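Local structure of LS-24 (3LP9) at residues Ser160-Pro163 and Cys164-Asn167. The protein is a seed albumin of the hemopexin fold that probably binds hemin as a monomer and spermine as a dimer, perhaps serving in the oxidative stress response. Sequence-based numbering, arbitrary orientation.
Sequences SGYP and CFRN
S160 meets R166 beside helix 158-161, its CA 4.0 Å from R166 NH2 and near the guanidinium plane at the edge. Its small hydroxyl turns back to the carbonyl of S157, while the long, bent chain of R166 lets NH2 reach the carbonyl of S159, tying the arginine back to that backbone. Y162 turns inward. With CG beside the backbone N and anti to the carbonyl carbon (chi1 -60°), its ring runs alongside that of F165, both side chains pointing the same way. The planes are nearly parallel, at 23°, but slid so far apart that they barely overlap. The tighter touch is Y162 CB against F165 CD2, 3.5 Å away. The Y162 ring, buried against Y140 and F135, carries its OH to a hydrogen bond with Y124 OH. Its carbonyl O takes the amide N of F165 at 2.8 Å, the donor lying above the carbonyl plane. P163 suits the second position (i+1) of this turn: its ring holds phi near -57°, already helical, and the turn asks no N-H of its nitrogen. P163 O in turn accepts R166 N at 3.0 Å, and the flat guanidinium folds back so that P163 CA lies over one face, 3.5 Å from its plane. C164, small and apolar, sets SG over the rim of one F165 face, and both residues touch V197 of strand 193-198. The F165 ring also meets F188 edge-to-face and packs on F170. An alanine in place of F165 would probably leave a gap beside Y162 CB and deprive F170 and F188 of their aromatic neighbour. Two successive i to i+3 bonds thus make a short 3-10 turn, which links the third blade to the fourth on the outer side of the four-bladed hemopexin beta-propeller.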
ATOM      1  N   SER A 160     -29.294   3.060 -14.650  1.00 18.65           N
ATOM      2  CA  SER A 160     -29.482   2.152 -15.780  1.00 18.32           C
ATOM      3  C   SER A 160     -29.638   0.677 -15.312  1.00 18.57           C
ATOM      4  O   SER A 160     -30.278  -0.140 -15.980  1.00 18.68           O
ATOM      5  CB  SER A 160     -28.327   2.292 -16.787  1.00 17.87           C
ATOM      6  OG  SER A 160     -27.215   1.489 -16.404  1.00 17.06           O
ATOM      7  N   GLY A 161     -29.075   0.347 -14.147  1.00 18.39           N
ATOM      8  CA  GLY A 161     -28.986  -1.040 -13.726  1.00 17.72           C
ATOM      9  C   GLY A 161     -29.847  -1.325 -12.529  1.00 17.51           C
ATOM     10  O   GLY A 161     -30.309  -2.444 -12.385  1.00 18.41           O
ATOM     11  N   TYR A 162     -30.095  -0.320 -11.694  1.00 17.39           N
ATOM     12  CA  TYR A 162     -30.922  -0.461 -10.464  1.00 17.30           C
ATOM     13  C   TYR A 162     -32.071   0.571 -10.459  1.00 17.70           C
ATOM     14  O   TYR A 162     -31.984   1.597  -9.736  1.00 17.85           O
ATOM     15  CB  TYR A 162     -30.057  -0.247  -9.196  1.00 16.78           C
ATOM     16  CG  TYR A 162     -28.942  -1.237  -9.114  1.00 16.60           C
ATOM     17  CD1 TYR A 162     -29.093  -2.425  -8.364  1.00 17.89           C
ATOM     18  CD2 TYR A 162     -27.776  -1.076  -9.871  1.00 15.81           C
ATOM     19  CE1 TYR A 162     -28.106  -3.397  -8.341  1.00 16.55           C
ATOM     20  CE2 TYR A 162     -26.782  -2.029  -9.841  1.00 16.09           C
ATOM     21  CZ  TYR A 162     -26.942  -3.189  -9.085  1.00 16.98           C
ATOM     22  OH  TYR A 162     -25.968  -4.171  -9.086  1.00 17.70           O
ATOM     23  N   PRO A 163     -33.146   0.306 -11.219  1.00 17.48           N
ATOM     24  CA  PRO A 163     -34.262   1.273 -11.269  1.00 18.14           C
ATOM     25  C   PRO A 163     -34.837   1.573  -9.858  1.00 17.62           C
ATOM     26  O   PRO A 163     -35.301   2.674  -9.558  1.00 17.17           O
ATOM     27  CB  PRO A 163     -35.299   0.566 -12.180  1.00 17.89           C
ATOM     28  CG  PRO A 163     -34.434  -0.372 -13.065  1.00 17.46           C
ATOM     29  CD  PRO A 163     -33.473  -0.912 -11.997  1.00 18.00           C
ATOM     30  N   CYS A 164     -34.742   0.592  -8.982  1.00 17.85           N
ATOM     31  CA  CYS A 164     -35.252   0.764  -7.635  1.00 17.72           C
ATOM     32  C   CYS A 164     -34.498   1.875  -6.880  1.00 17.92           C
ATOM     33  O   CYS A 164     -34.985   2.367  -5.850  1.00 16.98           O
ATOM     34  CB  CYS A 164     -35.183  -0.568  -6.888  1.00 17.57           C
ATOM     35  SG  CYS A 164     -33.528  -1.359  -6.726  1.00 18.42           S
ATOM     36  N   PHE A 165     -33.311   2.262  -7.409  1.00 17.97           N
ATOM     37  CA  PHE A 165     -32.458   3.295  -6.780  1.00 17.76           C
ATOM     38  C   PHE A 165     -32.715   4.701  -7.315  1.00 18.05           C
ATOM     39  O   PHE A 165     -32.220   5.657  -6.745  1.00 18.11           O
ATOM     40  CB  PHE A 165     -30.976   2.948  -6.912  1.00 17.33           C
ATOM     41  CG  PHE A 165     -30.494   1.887  -5.919  1.00 16.74           C
ATOM     42  CD1 PHE A 165     -31.207   1.623  -4.757  1.00 16.86           C
ATOM     43  CD2 PHE A 165     -29.292   1.199  -6.144  1.00 15.52           C
ATOM     44  CE1 PHE A 165     -30.732   0.641  -3.842  1.00 17.40           C
ATOM     45  CE2 PHE A 165     -28.813   0.262  -5.249  1.00 15.30           C
ATOM     46  CZ  PHE A 165     -29.521  -0.019  -4.095  1.00 14.77           C
ATOM     47  N   ARG A 166     -33.478   4.829  -8.405  1.00 18.26           N
ATOM     48  CA  ARG A 166     -33.809   6.136  -8.990  1.00 17.86           C
ATOM     49  C   ARG A 166     -34.482   7.072  -7.982  1.00 17.34           C
ATOM     50  O   ARG A 166     -35.344   6.642  -7.242  1.00 17.44           O
ATOM     51  CB  ARG A 166     -34.774   5.928 -10.100  1.00 18.01           C
ATOM     52  CG  ARG A 166     -34.138   6.073 -11.387  1.00 19.52           C
ATOM     53  CD  ARG A 166     -34.835   5.120 -12.321  1.00 20.93           C
ATOM     54  NE  ARG A 166     -33.878   4.316 -13.091  1.00 18.93           N
ATOM     55  CZ  ARG A 166     -34.233   3.542 -14.120  1.00 20.54           C
ATOM     56  NH1 ARG A 166     -35.516   3.467 -14.487  1.00 18.37           N
ATOM     57  NH2 ARG A 166     -33.315   2.840 -14.781  1.00 19.66           N
ATOM     58  N   ASN A 167     -34.076   8.336  -7.925  1.00 17.11           N
ATOM     59  CA  ASN A 167     -34.677   9.298  -6.987  1.00 17.24           C
ATOM     60  C   ASN A 167     -34.499   8.926  -5.526  1.00 16.54           C
ATOM     61  O   ASN A 167     -35.351   9.229  -4.707  1.00 16.21           O
ATOM     62  CB  ASN A 167     -36.175   9.529  -7.315  1.00 17.28           C
ATOM     63  CG  ASN A 167     -36.385  10.017  -8.744  1.00 19.10           C
ATOM     64  OD1 ASN A 167     -35.767  11.010  -9.196  1.00 19.22           O
ATOM     65  ND2 ASN A 167     -37.225   9.287  -9.499  1.00 21.12           N
TER